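Local coordinates for flagellar hook associated protein type 3 FlgL (Legionella pneumophila subsp. pneumophila, PDB 5YTI) that probably serves as a structural protein of the bacterial flagellum, at the junction between hook and filament, at residues Arg89-Glu92 with Ile93-Ala97; Lys108-Ala111 with Val112-Gln115; Lys292-Ile296 with Phe297-Gln301; Gln326-Ala329 with Gln330-Ala334. All coordinates share one frame; numbering follows the deposited sequence.

Interaction 1 (Arg89-Glu92 with Ile93-Ala97); sequences RLRE and IQIQA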
# COMPACT_ATOMS: atom_id res chain seq x y z
N ARG A 89 10.13 -8.40 16.47
CA ARG A 89 11.11 -9.45 16.60
C ARG A 89 11.54 -9.83 15.20
O ARG A 89 12.74 -9.92 14.94
CB ARG A 89 10.53 -10.65 17.38
CG ARG A 89 11.42 -11.89 17.52
CD ARG A 89 12.81 -11.63 18.13
NE ARG A 89 13.70 -12.78 17.94
CZ ARG A 89 15.03 -12.71 17.78
NH1 ARG A 89 15.67 -11.56 17.81
NH2 ARG A 89 15.74 -13.82 17.58
N LEU A 90 10.59 -10.01 14.28
CA LEU A 90 10.98 -10.24 12.89
C LEU A 90 11.94 -9.14 12.41
O LEU A 90 12.76 -9.36 11.53
CB LEU A 90 9.75 -10.33 11.99
CG LEU A 90 8.96 -11.64 12.12
CD1 LEU A 90 7.54 -11.48 11.63
CD2 LEU A 90 9.66 -12.78 11.39
N ARG A 91 11.84 -7.95 12.99
CA ARG A 91 12.70 -6.87 12.56
C ARG A 91 14.09 -7.02 13.17
O ARG A 91 15.09 -6.75 12.51
CB ARG A 91 12.08 -5.52 12.92
CG ARG A 91 13.11 -4.43 12.90
CD ARG A 91 12.55 -3.05 12.73
NE ARG A 91 13.69 -2.13 12.68
CZ ARG A 91 13.62 -0.90 12.21
NH1 ARG A 91 12.46 -0.41 11.78
NH2 ARG A 91 14.71 -0.15 12.18
N GLU A 92 14.13 -7.43 14.43
CA GLU A 92 15.40 -7.76 15.10
C GLU A 92 16.09 -8.82 14.25
O GLU A 92 17.20 -8.60 13.76
CB GLU A 92 15.20 -8.28 16.53
CG GLU A 92 14.76 -7.25 17.58
CD GLU A 92 14.60 -7.80 19.01
OE1 GLU A 92 13.68 -8.60 19.34
OE2 GLU A 92 15.41 -7.38 19.83
N ILE A 93 15.39 -9.93 14.02
CA ILE A 93 15.87 -11.00 13.12
C ILE A 93 16.37 -10.48 11.76
O ILE A 93 17.49 -10.79 11.39
CB ILE A 93 14.80 -12.09 12.87
CG1 ILE A 93 14.58 -12.91 14.13
CG2 ILE A 93 15.23 -13.02 11.74
CD1 ILE A 93 13.50 -13.98 14.03
N GLN A 94 15.57 -9.70 11.03
CA GLN A 94 16.01 -9.25 9.71
C GLN A 94 17.30 -8.48 9.78
O GLN A 94 18.09 -8.55 8.84
CB GLN A 94 14.97 -8.40 8.96
CG GLN A 94 15.32 -8.04 7.50
CD GLN A 94 15.96 -9.18 6.71
OE1 GLN A 94 15.59 -10.34 6.81
NE2 GLN A 94 16.94 -8.84 5.91
N ILE A 95 17.53 -7.76 10.88
CA ILE A 95 18.73 -6.95 10.96
C ILE A 95 20.00 -7.78 11.08
O ILE A 95 20.98 -7.46 10.44
CB ILE A 95 18.67 -5.94 12.10
CG1 ILE A 95 18.27 -4.58 11.52
CG2 ILE A 95 20.04 -5.82 12.76
CD1 ILE A 95 17.84 -3.60 12.58
N GLN A 96 19.96 -8.84 11.88
CA GLN A 96 21.08 -9.79 11.98
C GLN A 96 21.35 -10.48 10.64
O GLN A 96 22.52 -10.75 10.28
CB GLN A 96 20.81 -10.90 13.00
CG GLN A 96 19.82 -10.61 14.10
CD GLN A 96 20.43 -9.88 15.27
OE1 GLN A 96 19.92 -8.84 15.69
NE2 GLN A 96 21.53 -10.42 15.79
N ALA A 97 20.27 -10.78 9.91
CA ALA A 97 20.38 -11.44 8.61
C ALA A 97 21.25 -10.62 7.67
O ALA A 97 21.76 -11.13 6.66
CB ALA A 97 19.01 -11.67 8.00

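Interaction 2 (Lys108-Ala111 with Val112-Gln115); sequences KTLA and VEAQ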
# COMPACT_ATOMS: atom_id res chain seq x y z
N LYS A 108 20.50 -20.32 9.79
CA LYS A 108 19.53 -21.35 9.47
C LYS A 108 18.68 -21.60 10.69
O LYS A 108 17.60 -22.17 10.59
CB LYS A 108 20.16 -22.67 8.90
CG LYS A 108 20.99 -23.55 9.86
CD LYS A 108 20.99 -25.07 9.52
CE LYS A 108 20.20 -25.90 10.55
NZ LYS A 108 20.03 -27.35 10.23
N THR A 109 19.15 -21.14 11.85
CA THR A 109 18.37 -21.27 13.09
C THR A 109 17.30 -20.15 13.22
O THR A 109 16.16 -20.40 13.68
CB THR A 109 19.27 -21.37 14.35
OG1 THR A 109 20.18 -22.48 14.22
CG2 THR A 109 18.42 -21.57 15.59
N LEU A 110 17.67 -18.93 12.80
CA LEU A 110 16.75 -17.79 12.71
C LEU A 110 15.65 -18.09 11.71
O LEU A 110 14.48 -17.80 11.94
CB LEU A 110 17.49 -16.50 12.32
CG LEU A 110 18.52 -16.04 13.36
CD1 LEU A 110 19.18 -14.73 13.02
CD2 LEU A 110 17.89 -15.92 14.71
N ALA A 111 16.03 -18.70 10.60
CA ALA A 111 15.08 -19.27 9.64
C ALA A 111 13.95 -20.06 10.28
O ALA A 111 12.84 -20.14 9.74
CB ALA A 111 15.81 -20.20 8.69
N VAL A 112 14.25 -20.73 11.37
CA VAL A 112 13.26 -21.59 11.97
C VAL A 112 12.45 -20.77 12.95
O VAL A 112 11.24 -20.99 13.08
CB VAL A 112 13.90 -22.83 12.64
CG1 VAL A 112 12.86 -23.62 13.40
CG2 VAL A 112 14.53 -23.72 11.57
N GLU A 113 13.10 -19.81 13.61
CA GLU A 113 12.34 -18.87 14.41
C GLU A 113 11.37 -18.09 13.52
O GLU A 113 10.18 -18.01 13.83
CB GLU A 113 13.21 -17.91 15.19
CG GLU A 113 12.39 -17.22 16.27
CD GLU A 113 13.13 -16.12 16.99
OE1 GLU A 113 14.28 -15.82 16.61
OE2 GLU A 113 12.54 -15.55 17.94
N ALA A 114 11.87 -17.52 12.42
CA ALA A 114 11.00 -16.80 11.51
C ALA A 114 9.83 -17.68 11.10
O ALA A 114 8.72 -17.19 11.01
CB ALA A 114 11.75 -16.30 10.29
N GLN A 115 10.07 -18.97 10.88
CA GLN A 115 8.95 -19.87 10.55
C GLN A 115 7.95 -19.95 11.70
O GLN A 115 6.76 -19.99 11.47
CB GLN A 115 9.39 -21.28 10.07
CG GLN A 115 8.25 -22.24 9.62
CD GLN A 115 7.66 -21.95 8.22
OE1 GLN A 115 8.41 -21.83 7.24
NE2 GLN A 115 6.32 -21.84 8.14

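Interaction 3 (Lys292-Ile296 with Phe297-Gln301); sequences KNESI and FSTVQ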
# COMPACT_ATOMS: atom_id res chain seq x y z
N LYS A 292 4.33 -3.17 -5.35
CA LYS A 292 3.34 -4.17 -5.65
C LYS A 292 2.72 -4.58 -4.34
O LYS A 292 3.44 -4.78 -3.38
CB LYS A 292 4.08 -5.34 -6.27
CG LYS A 292 3.20 -6.33 -6.99
CD LYS A 292 4.06 -7.48 -7.51
CE LYS A 292 3.29 -8.41 -8.44
NZ LYS A 292 2.48 -9.43 -7.71
N ASN A 293 1.40 -4.72 -4.27
CA ASN A 293 0.83 -5.21 -3.02
C ASN A 293 1.36 -6.61 -2.71
O ASN A 293 1.52 -7.44 -3.60
CB ASN A 293 -0.70 -5.19 -3.04
CG ASN A 293 -1.26 -3.81 -2.71
OD1 ASN A 293 -0.64 -3.04 -1.95
ND2 ASN A 293 -2.42 -3.48 -3.30
N GLU A 294 1.68 -6.85 -1.44
CA GLU A 294 2.24 -8.13 -1.06
C GLU A 294 2.06 -8.33 0.45
O GLU A 294 2.49 -7.47 1.24
CB GLU A 294 3.73 -8.22 -1.48
CG GLU A 294 4.64 -8.87 -0.44
CD GLU A 294 6.02 -9.29 -0.95
OE1 GLU A 294 6.67 -8.51 -1.65
OE2 GLU A 294 6.48 -10.40 -0.61
N SER A 295 1.44 -9.47 0.83
CA SER A 295 1.11 -9.80 2.24
C SER A 295 2.29 -9.82 3.17
O SER A 295 3.40 -10.08 2.74
CB SER A 295 0.40 -11.17 2.36
OG SER A 295 1.17 -12.27 1.86
N ILE A 296 2.07 -9.54 4.43
CA ILE A 296 3.14 -9.68 5.39
C ILE A 296 3.65 -11.08 5.27
O ILE A 296 4.83 -11.35 5.37
CB ILE A 296 2.67 -9.55 6.83
CG1 ILE A 296 2.07 -8.18 7.07
CG2 ILE A 296 3.83 -9.73 7.79
CD1 ILE A 296 1.01 -8.25 8.16
N PHE A 297 2.72 -11.99 5.06
CA PHE A 297 3.05 -13.39 5.03
C PHE A 297 4.15 -13.71 4.03
O PHE A 297 5.17 -14.28 4.42
CB PHE A 297 1.81 -14.20 4.78
CG PHE A 297 0.68 -13.81 5.68
CD1 PHE A 297 0.83 -13.92 7.05
CD2 PHE A 297 -0.51 -13.31 5.16
CE1 PHE A 297 -0.20 -13.56 7.88
CE2 PHE A 297 -1.54 -12.96 6.00
CZ PHE A 297 -1.39 -13.08 7.36
N SER A 298 3.99 -13.36 2.76
CA SER A 298 5.09 -13.62 1.84
C SER A 298 6.36 -12.84 2.23
O SER A 298 7.45 -13.36 2.05
CB SER A 298 4.69 -13.46 0.35
OG SER A 298 4.63 -12.11 -0.01
N THR A 299 6.25 -11.65 2.82
CA THR A 299 7.45 -10.94 3.34
C THR A 299 8.26 -11.84 4.29
O THR A 299 9.49 -11.94 4.21
CB THR A 299 7.12 -9.61 4.07
OG1 THR A 299 6.79 -8.58 3.15
CG2 THR A 299 8.32 -9.12 4.86
N VAL A 300 7.56 -12.50 5.20
CA VAL A 300 8.22 -13.40 6.12
C VAL A 300 8.71 -14.70 5.45
O VAL A 300 9.78 -15.21 5.82
CB VAL A 300 7.33 -13.76 7.32
CG1 VAL A 300 8.11 -14.66 8.26
CG2 VAL A 300 6.88 -12.50 8.06
N GLN A 301 7.93 -15.21 4.50
CA GLN A 301 8.32 -16.37 3.69
C GLN A 301 9.64 -16.08 3.02
O GLN A 301 10.49 -16.96 2.89
CB GLN A 301 7.29 -16.69 2.60
CG GLN A 301 5.92 -17.07 3.16
CD GLN A 301 5.06 -17.79 2.14
OE1 GLN A 301 4.87 -19.00 2.26
NE2 GLN A 301 4.54 -17.05 1.16

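Interaction 4 (Gln326-Ala329 with Gln330-Ala334); sequences QLLA and QIDSA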
# COMPACT_ATOMS: atom_id res chain seq x y z
N GLN A 326 15.64 -4.69 1.31
CA GLN A 326 14.24 -4.63 0.87
C GLN A 326 13.36 -5.17 1.96
O GLN A 326 12.36 -4.56 2.32
CB GLN A 326 14.02 -5.40 -0.45
CG GLN A 326 14.71 -4.76 -1.64
CD GLN A 326 13.85 -3.75 -2.34
OE1 GLN A 326 12.76 -4.10 -2.77
NE2 GLN A 326 14.33 -2.51 -2.50
N LEU A 327 13.74 -6.31 2.51
CA LEU A 327 12.92 -6.99 3.49
C LEU A 327 12.84 -6.18 4.77
O LEU A 327 11.89 -6.29 5.51
CB LEU A 327 13.42 -8.41 3.75
CG LEU A 327 13.18 -9.42 2.63
CD1 LEU A 327 13.90 -10.72 2.95
CD2 LEU A 327 11.69 -9.69 2.45
N LEU A 328 13.83 -5.34 5.04
CA LEU A 328 13.73 -4.51 6.19
C LEU A 328 12.66 -3.48 5.92
O LEU A 328 11.84 -3.19 6.76
CB LEU A 328 15.04 -3.82 6.43
CG LEU A 328 15.07 -2.95 7.66
CD1 LEU A 328 14.85 -3.80 8.90
CD2 LEU A 328 16.43 -2.26 7.68
N ALA A 329 12.64 -2.93 4.72
CA ALA A 329 11.64 -1.90 4.43
C ALA A 329 10.24 -2.46 4.53
O ALA A 329 9.32 -1.76 4.93
CB ALA A 329 11.87 -1.30 3.05
N GLN A 330 10.08 -3.73 4.19
CA GLN A 330 8.75 -4.31 4.15
C GLN A 330 8.19 -4.64 5.52
O GLN A 330 7.02 -4.38 5.79
CB GLN A 330 8.74 -5.54 3.25
CG GLN A 330 8.87 -5.12 1.79
CD GLN A 330 8.76 -6.26 0.83
OE1 GLN A 330 9.20 -6.12 -0.32
NE2 GLN A 330 8.16 -7.40 1.26
N ILE A 331 9.04 -5.25 6.34
CA ILE A 331 8.79 -5.36 7.75
C ILE A 331 8.40 -4.02 8.35
O ILE A 331 7.46 -3.99 9.13
CB ILE A 331 10.01 -5.84 8.51
CG1 ILE A 331 10.13 -7.35 8.42
CG2 ILE A 331 9.91 -5.44 9.95
CD1 ILE A 331 8.82 -8.05 8.68
N ASP A 332 9.08 -2.93 7.99
CA ASP A 332 8.74 -1.63 8.53
C ASP A 332 7.44 -1.13 7.97
O ASP A 332 6.59 -0.69 8.73
CB ASP A 332 9.82 -0.59 8.23
CG ASP A 332 11.07 -0.79 9.06
OD1 ASP A 332 11.05 -1.73 9.90
OD2 ASP A 332 12.06 -0.04 8.88
N SER A 333 7.28 -1.16 6.65
CA SER A 333 6.04 -0.74 6.00
C SER A 333 4.83 -1.34 6.71
O SER A 333 3.78 -0.70 6.82
CB SER A 333 6.02 -1.18 4.54
OG SER A 333 6.52 -0.17 3.66
N ALA A 334 5.02 -2.57 7.20
CA ALA A 334 3.99 -3.34 7.81
C ALA A 334 3.86 -3.01 9.28
O ALA A 334 2.79 -3.01 9.83
CB ALA A 334 4.31 -4.81 7.65

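Interaction 1 (Arg89-Glu92 with Ile93-Ala97)
The carbonyl oxygens of R89, L90 and R91 accept in turn the amides of I93, Q94 and I95, the i to i+4 bonding of an alpha-helix. The segment lies in the C-terminal part of helix 49-96, a member of the helical bundle formed by the flagellin-type helical region and the helices that pack on it. I93 N lies 2.8 Å from R89 O, and Q94 N 2.9 Å from L90 O. At the next carbonyl but one, that of E92, the bonding slackens: Q96 N makes only a weak bond to E92 O at 3.3 Å, and the same oxygen takes a second weak bond from I95 N. The principal side-chain contact pairs R89 with I93. In R89, CG stands opposite the backbone N (chi1 176°) and the chain kinks at chi2 (55°), bringing the guanidinium forward over I93 on the next turn. The two side chains cross at about a right angle, and the planar group is set for a salt bridge from NH2 to E113 of helix 104-125. NH1 also has a long charge pairing with E92 OE1, at 3.9 Å. L90 and I93 face inward, onto V300 and M303 of helix 296-307 respectively. The methylene CG1 of I93 sits over the centre of one face of the R89 guanidinium, 3.7 Å from CZ.

Interaction 2 (Lys108-Ala111 with Val112-Gln115)
T109 O is gripped by two amides of the following turn, E113 N at 3.1 Å and V112 N at 3.0 Å. They reach it from different directions: the E113 amide is only modestly tilted from the carbonyl plane, while that of V112 stands well above it and avoids the lone pairs. A114 N lies 2.7 Å from L110 O and Q115 N 3.2 Å from A111 O, both bonded in the i to i+4 pattern. Such mixing of i+3 and i+4 bonds occurs here within helix 104-125, which runs antiparallel to helix 49-96 and forms a helical hairpin with it. Side chains follow the same spacing. V112 places CG1 opposite its backbone N (chi1 173°), which leaves CG2 beside that nitrogen and packed against K108 O at 3.6 Å. On another side of the helix, L110 and E113 cross obliquely, and the methyl CD2 of L110 comes within 4.1 Å of E113 OE1. The E113 chain is extended beyond CG, carrying its carboxylate out to R89 of helix 49-96, so the leucine methyl lies beside a paired charge. A111 and A114 are buried, packing on L307 and I304 respectively of helix 296-307. Q115 is bent at chi2 (76°), which turns its amide along the same helix, where NE2 bonds to N119 OD1.

Interaction 3 (Lys292-Ile296 with Phe297-Gln301)
S295 and S298 both hold OG between the backbone N and the carbonyl carbon (chi1 59° and 77°), and these torsions point the two hydroxyls at different partners. S295 is the N-cap of helix 296-307: its OG accepts S298 N at 3.2 Å along a nearly straight N-H line (171°). S298 OG instead donates to E294 OE2 at 2.6 Å. It meets the carboxylate oxygen on its anti side, somewhat out of the carboxylate plane. The extended E294 chain thus lies against the first turn, and its other oxygen, OE1, forms a salt bridge with R302 one turn further on. Main-chain bonds run from T299 N to S295 O at 3.3 Å and from V300 N to I296 O at 3.0 Å. I296 and V300 lie side by side and point the same way, CG2 to CG2 4.1 Å, while S295 CB meets F297 CD2 obliquely at 3.6 Å. The cap lies where the chain, coming from strand 285-290, enters the bundle, where F297 and V300 pack on L122 and L118 of helix 104-125, I296 on F183 of helix 179-184, and T299 on I331 of helix 316-374.

Interaction 4 (Gln326-Ala329 with Gln330-Ala334)
Helix 316-374, the long C-terminal helix of the modelled chain, passes through the bundle core at this contact, where one helical turn, Q326 to A329, bonds to the next. Q330 N bonds to Q326 O and I331 N to L327 O, each at 3.1 Å. D332 N to L328 O (3.0 Å) and S333 N to A329 O (2.7 Å) continue the pattern. Q330 carries CG beside its own backbone N (chi1 -71°) and, extended beyond that atom, runs back along the preceding turn. Its CG passes Q326 O at 3.6 Å, and NE2 comes to 4.4 Å from L327 CD2. The amide end is held beyond the helix, NE2 by T299 OG1 and OE1 by G189 N, so both of its polar atoms are satisfied in a buried place. I331 packs CG1 against L327 O at 3.6 Å and sends the rest of its side chain toward helices 49-96 and 296-307. D332 CG lies beside L328 O because it stands beside its own backbone N (chi1 -73°). OD1 forms a salt bridge with R91, but OD2 lies close to E216 of the second subunit. R91, and probably R192 of the second subunit, which packs on D332, may favour the ionised form of this acid; the nearby E216 of that subunit may oppose it.

Along the chain the contacts follow in numerical order: interactions 1, 2 and 4 lie within helices 49-96, 104-125 and 316-374, and interaction 3 at the N-terminal cap of helix 296-307. Helices 49-96 and 104-125 form one antiparallel pair, with interactions 1 and 2 centred about 11 Å apart; helices 296-307 and 316-374 form another, with interactions 3 and 4 about 10 Å apart. Interaction 1 touches all three others, meeting interaction 3 through L90 and V300, whereas interactions 2 and 4 lie about 18 Å apart between centres and do not touch. Interactions 1, 3 and 4 reach the second subunit. Chain segments far apart in sequence are thereby packed into one helical body beside the antiparallel sheet.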